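Local coordinates for protein glutamyl-tRNA(Gln) amidotransferase subunit B, mitochondrial (Saccharomyces cerevisiae, PDB 4N0H) that is the B subunit of a mitochondrial amidotransferase assembly, a GatB/GatE-family protein that packs against subunit F, at residues Q23-N28 against I68-K73; T35-A38 against V42-P45; S50-A55 against I140-G145; N193-R196 against I200-G203. All blocks are in the same frame, centred on the assembly; numbering follows the deposited sequence.

How the contacts relate
The four contacts illustrate how irregular connections are fastened to helices, to a sheet strand and to themselves in the GatB/GatE catalytic domain. Contacts 1, 2 and 3 all draw on the irregular connection between strand 14-23 and helix 65-78; contact 2 closes within the span bridged by contact 1, and contact 3 reaches from the same connection to the end of strand 130-142. Contact 4 follows, at the end of helix 181-197. Centres of contacts 1 and 4 lie 11 Å apart, those of 3 and 4 about 22 Å. Residues 23-28 tie the set together: Asn36 bonds to two of their carbonyls, Gln23 reaches Asp143, and Asn25 meets Ile200 through backbone atoms.

Contact 1: residues Q23-N28 against I68-K73; sequences QLNTKN and ILFAMK
Leu24 and Phe70 have the nearest backbones in this pair, their CA atoms 7.8 Å apart, so residues 23-28, leaving strand 14-23, and residues 68-73 of helix 65-78 meet mainly through side chains. One aromatic ring does most of the work. Phe70 holds CG anti to its carbonyl carbon (chi1 -80°), which sends the ring out from the helix into the bend of residues 24-26. Leu24 lies alongside, pointing the other way: its CD1 touches Phe70 CB at 3.9 Å, while its CB sits at the ring edge, near the plane. Thr26 instead covers a face, its CG2 lying 4.1 Å from the centroid of the Phe70 ring and 28° off the normal, a CH-pi contact. With chi1 at 55° the methyl goes to the ring and the hydroxyl to Asn28 O, Thr26 OG1 giving that oxygen a 2.6 Å hydrogen bond which probably restrains the rotamer and links residues 26 and 28. Asn25 approaches obliquely, its ND2 3.4 Å from Phe70 CE2, with the amide plane almost perpendicular to the ring. That same nitrogen makes a weak hydrogen bond to His199 O. Around this centre, Phe70 also packs on Ile200 in the loop after helix 181-197, Leu24 rests on Ile170 of strand 168-174, and Leu69 and Met72 turn from the same helix toward helix 298-306.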
loop_
_atom_site.group_PDB
_atom_site.type_symbol
_atom_site.label_atom_id
_atom_site.label_comp_id
_atom_site.label_asym_id
_atom_site.label_seq_id
_atom_site.Cartn_x
_atom_site.Cartn_y
_atom_site.Cartn_z
ATOM N N GLN B 23 -19.796 -17.915 -4.779
ATOM C CA GLN B 23 -18.696 -17.867 -5.730
ATOM C C GLN B 23 -19.210 -17.454 -7.098
ATOM O O GLN B 23 -20.120 -18.082 -7.635
ATOM C CB GLN B 23 -18.005 -19.230 -5.842
ATOM C CG GLN B 23 -17.116 -19.590 -4.669
ATOM C CD GLN B 23 -16.267 -20.823 -4.930
ATOM O OE1 GLN B 23 -16.688 -21.749 -5.627
ATOM N NE2 GLN B 23 -15.059 -20.838 -4.373
ATOM N N LEU B 24 -18.628 -16.399 -7.657
ATOM C CA LEU B 24 -18.979 -15.961 -9.002
ATOM C C LEU B 24 -18.291 -16.831 -10.048
ATOM O O LEU B 24 -17.147 -17.247 -9.864
ATOM C CB LEU B 24 -18.602 -14.492 -9.208
ATOM C CG LEU B 24 -19.301 -13.479 -8.297
ATOM C CD1 LEU B 24 -19.008 -12.060 -8.755
ATOM C CD2 LEU B 24 -20.802 -13.733 -8.247
ATOM N N ASN B 25 -18.985 -17.114 -11.143
ATOM C CA ASN B 25 -18.365 -17.864 -12.228
ATOM C C ASN B 25 -17.862 -16.960 -13.351
ATOM O O ASN B 25 -18.165 -17.167 -14.525
ATOM C CB ASN B 25 -19.278 -18.983 -12.755
ATOM C CG ASN B 25 -20.681 -18.505 -13.061
ATOM O OD1 ASN B 25 -21.651 -19.246 -12.888
ATOM N ND2 ASN B 25 -20.802 -17.263 -13.514
ATOM N N THR B 26 -17.100 -15.942 -12.972
ATOM C CA THR B 26 -16.338 -15.168 -13.935
ATOM C C THR B 26 -15.266 -16.090 -14.497
ATOM O O THR B 26 -14.880 -17.067 -13.851
ATOM C CB THR B 26 -15.660 -13.964 -13.265
ATOM O OG1 THR B 26 -14.866 -14.424 -12.168
ATOM C CG2 THR B 26 -16.705 -12.985 -12.745
ATOM N N LYS B 27 -14.788 -15.789 -15.699
ATOM C CA LYS B 27 -13.751 -16.608 -16.313
ATOM C C LYS B 27 -12.470 -16.600 -15.479
ATOM O O LYS B 27 -11.841 -17.639 -15.272
ATOM C CB LYS B 27 -13.458 -16.129 -17.735
ATOM C CG LYS B 27 -12.454 -16.993 -18.481
ATOM C CD LYS B 27 -12.277 -16.505 -19.907
ATOM C CE LYS B 27 -11.923 -15.026 -19.941
ATOM N NZ LYS B 27 -11.843 -14.500 -21.335
ATOM N N ASN B 28 -12.096 -15.422 -14.996
ATOM C CA ASN B 28 -10.872 -15.267 -14.223
ATOM C C ASN B 28 -11.155 -14.747 -12.819
ATOM O O ASN B 28 -12.306 -14.495 -12.477
ATOM C CB ASN B 28 -9.887 -14.370 -14.976
ATOM C CG ASN B 28 -9.494 -14.960 -16.321
ATOM O OD1 ASN B 28 -9.406 -16.183 -16.470
ATOM N ND2 ASN B 28 -9.275 -14.100 -17.309
ATOM N N ILE B 68 -17.800 -6.613 -11.374
ATOM C CA ILE B 68 -18.695 -5.459 -11.297
ATOM C C ILE B 68 -19.987 -5.716 -12.074
ATOM O O ILE B 68 -21.084 -5.423 -11.597
ATOM C CB ILE B 68 -18.031 -4.188 -11.854
ATOM C CG1 ILE B 68 -16.872 -3.744 -10.964
ATOM C CG2 ILE B 68 -19.051 -3.055 -11.987
ATOM C CD1 ILE B 68 -16.194 -2.491 -11.473
ATOM N N LEU B 69 -19.851 -6.258 -13.279
ATOM C CA LEU B 69 -21.011 -6.537 -14.118
ATOM C C LEU B 69 -21.947 -7.524 -13.427
ATOM O O LEU B 69 -23.165 -7.323 -13.386
ATOM C CB LEU B 69 -20.567 -7.088 -15.477
ATOM C CG LEU B 69 -21.676 -7.502 -16.447
ATOM C CD1 LEU B 69 -22.475 -6.289 -16.895
ATOM C CD2 LEU B 69 -21.101 -8.243 -17.645
ATOM N N PHE B 70 -21.366 -8.587 -12.877
ATOM C CA PHE B 70 -22.134 -9.614 -12.188
ATOM C C PHE B 70 -22.842 -9.012 -10.981
ATOM O O PHE B 70 -24.019 -9.270 -10.756
ATOM C CB PHE B 70 -21.238 -10.780 -11.746
ATOM C CG PHE B 70 -20.910 -11.759 -12.846
ATOM C CD1 PHE B 70 -21.039 -11.404 -14.179
ATOM C CD2 PHE B 70 -20.471 -13.039 -12.539
ATOM C CE1 PHE B 70 -20.732 -12.306 -15.188
ATOM C CE2 PHE B 70 -20.160 -13.951 -13.543
ATOM C CZ PHE B 70 -20.293 -13.583 -14.869
ATOM N N ALA B 71 -22.125 -8.193 -10.216
ATOM C CA ALA B 71 -22.727 -7.545 -9.053
ATOM C C ALA B 71 -23.844 -6.568 -9.453
ATOM O O ALA B 71 -24.823 -6.393 -8.723
ATOM C CB ALA B 71 -21.673 -6.849 -8.219
ATOM N N MET B 72 -23.686 -5.923 -10.605
ATOM C CA MET B 72 -24.735 -5.055 -11.140
ATOM C C MET B 72 -26.021 -5.834 -11.420
ATOM O O MET B 72 -27.109 -5.417 -11.022
ATOM C CB MET B 72 -24.263 -4.362 -12.419
ATOM C CG MET B 72 -23.747 -2.952 -12.196
ATOM S SD MET B 72 -25.048 -1.907 -11.512
ATOM C CE MET B 72 -24.245 -0.317 -11.560
ATOM N N LYS B 73 -25.886 -6.968 -12.099
ATOM C CA LYS B 73 -27.043 -7.782 -12.459
ATOM C C LYS B 73 -27.803 -8.242 -11.218
ATOM O O LYS B 73 -29.038 -8.217 -11.188
ATOM C CB LYS B 73 -26.627 -8.976 -13.323
ATOM C CG LYS B 73 -25.942 -8.579 -14.622
ATOM C CD LYS B 73 -25.554 -9.788 -15.461
ATOM C CE LYS B 73 -26.767 -10.423 -16.110
ATOM N NZ LYS B 73 -26.407 -11.621 -16.923
#

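Contact 2: residues T35-A38 against V42-P45; sequences TNSA and VDAP
Ser37 and Asp43 meet because each chi1 aims its polar group across the loop: Ser37 carries OG opposite its backbone nitrogen (chi1 -178°), and Asp43 sets CG beside its own nitrogen, anti to the carbonyl carbon (chi1 -70°). The CA atoms of Ser37 and Asp43 stay 8.3 Å apart, and the two side chains span the distance. Ser37 OG donates to Asp43 OD2 at 2.5 Å, a short bond that lands on the syn lone pair, the side facing the other carboxylate oxygen. Ser37 CB follows its hydroxyl in, coming to 3.1 Å from the same OD2. The residues between the two segments reinforce the closure. Thr39 presents its backbone N to Ser37 OG, the geometry of an ST turn, and its OG1 is hydrogen-bonded to Asp43 OD1; His48 packs on both Ser37 and Asp43. The contact between these segments is thus a single side-chain hydrogen bond at the surface. Chemically, the serine oxygen is both donor and acceptor, and a hydroxyl that receives an N-H while donating a hydrogen bond to a carboxylate is probably polarised. With both carboxylate oxygens engaged, Asp43 is likely to remain charged and its rotation is restrained.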
loop_
_atom_site.group_PDB
_atom_site.type_symbol
_atom_site.label_atom_id
_atom_site.label_comp_id
_atom_site.label_asym_id
_atom_site.label_seq_id
_atom_site.Cartn_x
_atom_site.Cartn_y
_atom_site.Cartn_z
ATOM N N THR B 35 -6.888 -18.042 -13.856
ATOM C CA THR B 35 -8.117 -18.769 -14.130
ATOM C C THR B 35 -8.959 -19.031 -12.884
ATOM O O THR B 35 -8.451 -19.469 -11.853
ATOM C CB THR B 35 -7.809 -20.110 -14.833
ATOM O OG1 THR B 35 -7.131 -19.847 -16.068
ATOM C CG2 THR B 35 -9.091 -20.896 -15.106
ATOM N N ASN B 36 -10.251 -18.748 -12.997
ATOM C CA ASN B 36 -11.224 -19.124 -11.983
ATOM C C ASN B 36 -11.796 -20.483 -12.369
ATOM O O ASN B 36 -12.713 -20.568 -13.178
ATOM C CB ASN B 36 -12.328 -18.064 -11.902
ATOM C CG ASN B 36 -13.427 -18.423 -10.916
ATOM O OD1 ASN B 36 -13.274 -19.324 -10.091
ATOM N ND2 ASN B 36 -14.546 -17.708 -10.996
ATOM N N SER B 37 -11.245 -21.546 -11.788
ATOM C CA SER B 37 -11.552 -22.903 -12.235
ATOM C C SER B 37 -12.867 -23.462 -11.699
ATOM O O SER B 37 -13.201 -23.293 -10.526
ATOM C CB SER B 37 -10.409 -23.856 -11.886
ATOM O OG SER B 37 -10.683 -25.164 -12.358
ATOM N N ALA B 38 -13.598 -24.146 -12.571
ATOM C CA ALA B 38 -14.857 -24.778 -12.197
ATOM C C ALA B 38 -14.636 -26.220 -11.740
ATOM O O ALA B 38 -15.564 -26.883 -11.279
ATOM C CB ALA B 38 -15.840 -24.734 -13.370
ATOM N N VAL B 42 -10.485 -31.691 -9.030
ATOM C CA VAL B 42 -9.589 -32.523 -9.831
ATOM C C VAL B 42 -8.289 -31.803 -10.185
ATOM O O VAL B 42 -7.278 -32.448 -10.463
ATOM C CB VAL B 42 -10.270 -33.051 -11.121
ATOM C CG1 VAL B 42 -11.478 -33.907 -10.773
ATOM C CG2 VAL B 42 -10.668 -31.906 -12.035
ATOM N N ASP B 43 -8.316 -30.472 -10.160
ATOM C CA ASP B 43 -7.145 -29.666 -10.508
ATOM C C ASP B 43 -5.924 -29.976 -9.653
ATOM O O ASP B 43 -6.043 -30.233 -8.456
ATOM C CB ASP B 43 -7.451 -28.176 -10.344
ATOM C CG ASP B 43 -8.422 -27.655 -11.380
ATOM O OD1 ASP B 43 -8.666 -28.346 -12.392
ATOM O OD2 ASP B 43 -8.935 -26.536 -11.175
ATOM N N ALA B 44 -4.746 -29.926 -10.270
ATOM C CA ALA B 44 -3.500 -30.001 -9.521
ATOM C C ALA B 44 -3.401 -28.745 -8.665
ATOM O O ALA B 44 -3.762 -27.659 -9.116
ATOM C CB ALA B 44 -2.306 -30.103 -10.463
ATOM N N PRO B 45 -2.924 -28.888 -7.420
ATOM C CA PRO B 45 -2.875 -27.746 -6.499
ATOM C C PRO B 45 -1.906 -26.674 -6.985
ATOM O O PRO B 45 -0.893 -27.008 -7.602
ATOM C CB PRO B 45 -2.351 -28.363 -5.196
ATOM C CG PRO B 45 -2.516 -29.848 -5.358
ATOM C CD PRO B 45 -2.392 -30.119 -6.815
#

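Contact 3: residues S50-A55 against I140-G145; sequences SYYDIA and IEQDTG
Tyr52 and Gln142 reach toward each other from opposite directions and meet chiefly at their polar ends. The tyrosine swings CG anti to its backbone nitrogen (chi1 171°), carrying the ring away from its turn, while Gln142 is extended beyond CG and brings its amide to the ring edge, near the plane. The two flat groups are twisted 42° apart. Gln142 NE2 lies 3.1 Å from Tyr52 OH, but the N-H points badly at the oxygen, with an angle of 124°, and the hydrogen bond is weak. The amide is placed chiefly by other partners: NE2 bonds to Asn166 OD1, and OE1 accepts from Leu104 N on the adjoining strand 102-120. Asn166 in turn gives its ND2 to Asp53 OD1, linking strand end and loop by a second route. The loop is itself stiffened by a reciprocal pair: Ser50 N donates to Asp53 OD2 at 3.1 Å, and Asp53 N donates to Ser50 OG over the same distance. Lys29 forms a salt bridge with Asp53 OD2. Tyr51 meets Trp135 of the subunit F chain edge-to-face. Residues 50-55 combine an ST motif with a type I beta turn from Tyr52 to Ala55, and the mutual Ser50-Asp53 bonds resemble a capping box, though no regular helix follows; the contact ties this loop to the end of strand 130-142 in the mixed sheet.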
loop_
_atom_site.group_PDB
_atom_site.type_symbol
_atom_site.label_atom_id
_atom_site.label_comp_id
_atom_site.label_asym_id
_atom_site.label_seq_id
_atom_site.Cartn_x
_atom_site.Cartn_y
_atom_site.Cartn_z
ATOM N N SER B 50 -1.396 -16.880 -10.154
ATOM C CA SER B 50 -0.483 -15.851 -10.642
ATOM C C SER B 50 0.546 -15.477 -9.584
ATOM O O SER B 50 0.486 -15.956 -8.449
ATOM C CB SER B 50 -1.283 -14.607 -11.019
ATOM O OG SER B 50 -2.037 -14.169 -9.896
ATOM N N TYR B 51 1.491 -14.619 -9.961
ATOM C CA TYR B 51 2.418 -14.044 -8.999
ATOM C C TYR B 51 1.637 -13.371 -7.875
ATOM O O TYR B 51 1.995 -13.489 -6.701
ATOM C CB TYR B 51 3.348 -13.025 -9.671
ATOM C CG TYR B 51 4.218 -13.588 -10.779
ATOM C CD1 TYR B 51 4.717 -14.888 -10.718
ATOM C CD2 TYR B 51 4.540 -12.815 -11.886
ATOM C CE1 TYR B 51 5.517 -15.397 -11.736
ATOM C CE2 TYR B 51 5.328 -13.309 -12.903
ATOM C CZ TYR B 51 5.816 -14.596 -12.828
ATOM O OH TYR B 51 6.604 -15.066 -13.853
ATOM N N TYR B 52 0.564 -12.671 -8.235
ATOM C CA TYR B 52 -0.264 -11.993 -7.237
ATOM C C TYR B 52 -0.969 -12.970 -6.297
ATOM O O TYR B 52 -1.058 -12.717 -5.098
ATOM C CB TYR B 52 -1.305 -11.078 -7.893
ATOM C CG TYR B 52 -2.314 -10.537 -6.902
ATOM C CD1 TYR B 52 -2.018 -9.432 -6.113
ATOM C CD2 TYR B 52 -3.553 -11.148 -6.742
ATOM C CE1 TYR B 52 -2.935 -8.946 -5.190
ATOM C CE2 TYR B 52 -4.470 -10.676 -5.824
ATOM C CZ TYR B 52 -4.161 -9.572 -5.058
ATOM O OH TYR B 52 -5.085 -9.106 -4.153
ATOM N N ASP B 53 -1.482 -14.071 -6.842
ATOM C CA ASP B 53 -2.201 -15.057 -6.031
ATOM C C ASP B 53 -1.302 -15.634 -4.931
ATOM O O ASP B 53 -1.773 -15.995 -3.854
ATOM C CB ASP B 53 -2.751 -16.194 -6.899
ATOM C CG ASP B 53 -3.855 -15.743 -7.839
ATOM O OD1 ASP B 53 -4.462 -14.676 -7.601
ATOM O OD2 ASP B 53 -4.117 -16.464 -8.825
ATOM N N ILE B 54 -0.006 -15.717 -5.212
ATOM C CA ILE B 54 0.956 -16.252 -4.254
ATOM C C ILE B 54 1.501 -15.115 -3.371
ATOM O O ILE B 54 2.342 -15.330 -2.488
ATOM C CB ILE B 54 2.082 -17.032 -4.986
ATOM C CG1 ILE B 54 1.470 -18.008 -5.995
ATOM C CG2 ILE B 54 2.973 -17.807 -4.012
ATOM C CD1 ILE B 54 0.584 -19.056 -5.355
ATOM N N ALA B 55 0.992 -13.908 -3.611
ATOM C CA ALA B 55 1.391 -12.710 -2.865
ATOM C C ALA B 55 2.900 -12.457 -2.895
ATOM O O ALA B 55 3.496 -12.071 -1.891
ATOM C CB ALA B 55 0.875 -12.764 -1.426
ATOM N N ILE B 140 -18.692 -7.354 -2.580
ATOM C CA ILE B 140 -17.757 -8.162 -3.356
ATOM C C ILE B 140 -16.524 -8.415 -2.500
ATOM O O ILE B 140 -16.007 -7.492 -1.868
ATOM C CB ILE B 140 -17.327 -7.446 -4.650
ATOM C CG1 ILE B 140 -18.546 -7.127 -5.519
ATOM C CG2 ILE B 140 -16.314 -8.287 -5.423
ATOM C CD1 ILE B 140 -18.269 -6.090 -6.595
ATOM N N GLU B 141 -16.053 -9.658 -2.464
ATOM C CA GLU B 141 -14.852 -9.967 -1.690
ATOM C C GLU B 141 -14.068 -11.172 -2.212
ATOM O O GLU B 141 -14.581 -11.971 -2.995
ATOM C CB GLU B 141 -15.199 -10.164 -0.213
ATOM C CG GLU B 141 -16.141 -11.312 0.060
ATOM C CD GLU B 141 -16.531 -11.393 1.522
ATOM O OE1 GLU B 141 -16.753 -12.517 2.019
ATOM O OE2 GLU B 141 -16.612 -10.329 2.173
ATOM N N GLN B 142 -12.822 -11.287 -1.756
ATOM C CA GLN B 142 -11.931 -12.371 -2.152
ATOM C C GLN B 142 -12.240 -13.657 -1.414
ATOM O O GLN B 142 -12.491 -13.639 -0.211
ATOM C CB GLN B 142 -10.480 -12.015 -1.820
ATOM C CG GLN B 142 -9.791 -11.096 -2.782
ATOM C CD GLN B 142 -8.349 -10.837 -2.368
ATOM O OE1 GLN B 142 -8.059 -10.629 -1.186
ATOM N NE2 GLN B 142 -7.438 -10.875 -3.334
ATOM N N ASP B 143 -12.180 -14.777 -2.126
ATOM C CA ASP B 143 -12.186 -16.078 -1.466
ATOM C C ASP B 143 -10.765 -16.385 -1.000
ATOM O O ASP B 143 -9.793 -15.804 -1.501
ATOM C CB ASP B 143 -12.683 -17.175 -2.415
ATOM C CG ASP B 143 -13.316 -18.353 -1.679
ATOM O OD1 ASP B 143 -13.936 -19.210 -2.345
ATOM O OD2 ASP B 143 -13.209 -18.420 -0.434
ATOM N N THR B 144 -10.644 -17.291 -0.036
ATOM C CA THR B 144 -9.343 -17.711 0.462
ATOM C C THR B 144 -8.964 -19.045 -0.164
ATOM O O THR B 144 -9.762 -19.648 -0.882
ATOM C CB THR B 144 -9.364 -17.884 1.989
ATOM O OG1 THR B 144 -10.320 -18.891 2.336
ATOM C CG2 THR B 144 -9.744 -16.579 2.671
ATOM N N GLY B 145 -7.751 -19.508 0.117
ATOM C CA GLY B 145 -7.305 -20.801 -0.376
ATOM C C GLY B 145 -7.990 -21.943 0.352
ATOM O O GLY B 145 -8.827 -21.721 1.228
#

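Contact 4: residues N193-R196 against I200-G203; sequences NLVR and ISSG
The C-terminal end of helix 181-197 is where Val195 and Arg196 meet the loop that follows, Ile200-Gly203. Val195 O, in the last turn, accepts a hydrogen bond from Ile200 N at 3.0 Å, binding the loop to the helix five residues on. Beside this bond the side chains of Val195 and Ile200 cross at about a right angle, Val195 CB to Ile200 CG1 being 3.9 Å. The loop continues as an ST turn, in which Ser201 OG accepts from Gly203 N at 3.1 Å; the same hydroxyl is bound to Gln23 O at the end of strand 14-23, tying the turn to the sheet. Gly203 adopts positive phi (60°), and with no side chain directed at the helix it lets Val195 CG2 come within 3.8 Å of Gly203 CA. Arg196 reaches to Ser202. Bent at chi3 (60°), it lays CG and CD against Ser202 O, each 3.2 Å away, and turns its guanidinium so that NH1 donates to that oxygen at 2.8 Å. The bond lies in the carbonyl plane on a lone pair and close to the guanidinium plane, while Arg196 CA makes a CA-H...O contact with Ser201 O.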
loop_
_atom_site.group_PDB
_atom_site.type_symbol
_atom_site.label_atom_id
_atom_site.label_comp_id
_atom_site.label_asym_id
_atom_site.label_seq_id
_atom_site.Cartn_x
_atom_site.Cartn_y
_atom_site.Cartn_z
ATOM N N ASN B 193 -31.897 -20.285 -7.485
ATOM C CA ASN B 193 -32.447 -20.146 -8.827
ATOM C C ASN B 193 -32.092 -18.819 -9.491
ATOM O O ASN B 193 -31.752 -18.780 -10.674
ATOM C CB ASN B 193 -33.963 -20.323 -8.803
ATOM C CG ASN B 193 -34.377 -21.735 -9.115
ATOM O OD1 ASN B 193 -34.319 -22.618 -8.256
ATOM N ND2 ASN B 193 -34.792 -21.965 -10.356
ATOM N N LEU B 194 -32.165 -17.740 -8.722
ATOM C CA LEU B 194 -31.845 -16.408 -9.232
ATOM C C LEU B 194 -30.404 -16.287 -9.743
ATOM O O LEU B 194 -30.175 -15.826 -10.862
ATOM C CB LEU B 194 -32.103 -15.341 -8.164
ATOM C CG LEU B 194 -31.795 -13.906 -8.604
ATOM C CD1 LEU B 194 -32.800 -13.449 -9.652
ATOM C CD2 LEU B 194 -31.769 -12.950 -7.418
ATOM N N VAL B 195 -29.430 -16.691 -8.930
ATOM C CA VAL B 195 -28.031 -16.530 -9.332
ATOM C C VAL B 195 -27.704 -17.378 -10.562
ATOM O O VAL B 195 -26.914 -16.969 -11.406
ATOM C CB VAL B 195 -27.031 -16.815 -8.181
ATOM C CG1 VAL B 195 -27.302 -15.896 -6.999
ATOM C CG2 VAL B 195 -27.084 -18.267 -7.751
ATOM N N ARG B 196 -28.337 -18.543 -10.670
ATOM C CA ARG B 196 -28.156 -19.406 -11.834
ATOM C C ARG B 196 -28.832 -18.802 -13.061
ATOM O O ARG B 196 -28.304 -18.862 -14.170
ATOM C CB ARG B 196 -28.718 -20.805 -11.560
ATOM C CG ARG B 196 -28.001 -21.561 -10.450
ATOM C CD ARG B 196 -28.713 -22.867 -10.113
ATOM N NE ARG B 196 -28.775 -23.764 -11.263
ATOM C CZ ARG B 196 -27.840 -24.660 -11.569
ATOM N NH1 ARG B 196 -26.760 -24.789 -10.807
ATOM N NH2 ARG B 196 -27.985 -25.431 -12.640
ATOM N N ILE B 200 -24.524 -15.874 -12.940
ATOM C CA ILE B 200 -23.411 -15.314 -12.179
ATOM C C ILE B 200 -22.791 -16.323 -11.221
ATOM O O ILE B 200 -21.720 -16.078 -10.669
ATOM C CB ILE B 200 -23.816 -14.048 -11.388
ATOM C CG1 ILE B 200 -24.855 -14.396 -10.319
ATOM C CG2 ILE B 200 -24.335 -12.976 -12.333
ATOM C CD1 ILE B 200 -25.246 -13.219 -9.445
ATOM N N SER B 201 -23.462 -17.458 -11.041
ATOM C CA SER B 201 -22.993 -18.498 -10.133
ATOM C C SER B 201 -23.779 -19.786 -10.327
ATOM O O SER B 201 -24.888 -19.772 -10.862
ATOM C CB SER B 201 -23.141 -18.046 -8.688
ATOM O OG SER B 201 -22.713 -19.057 -7.795
ATOM N N SER B 202 -23.206 -20.899 -9.883
ATOM C CA SER B 202 -23.905 -22.179 -9.941
ATOM C C SER B 202 -24.857 -22.314 -8.758
ATOM O O SER B 202 -25.770 -23.134 -8.775
ATOM C CB SER B 202 -22.906 -23.337 -9.952
ATOM O OG SER B 202 -22.090 -23.313 -8.794
ATOM N N GLY B 203 -24.627 -21.502 -7.729
ATOM C CA GLY B 203 -25.458 -21.507 -6.538
ATOM C C GLY B 203 -25.483 -22.843 -5.813
ATOM O O GLY B 203 -26.414 -23.135 -5.060
#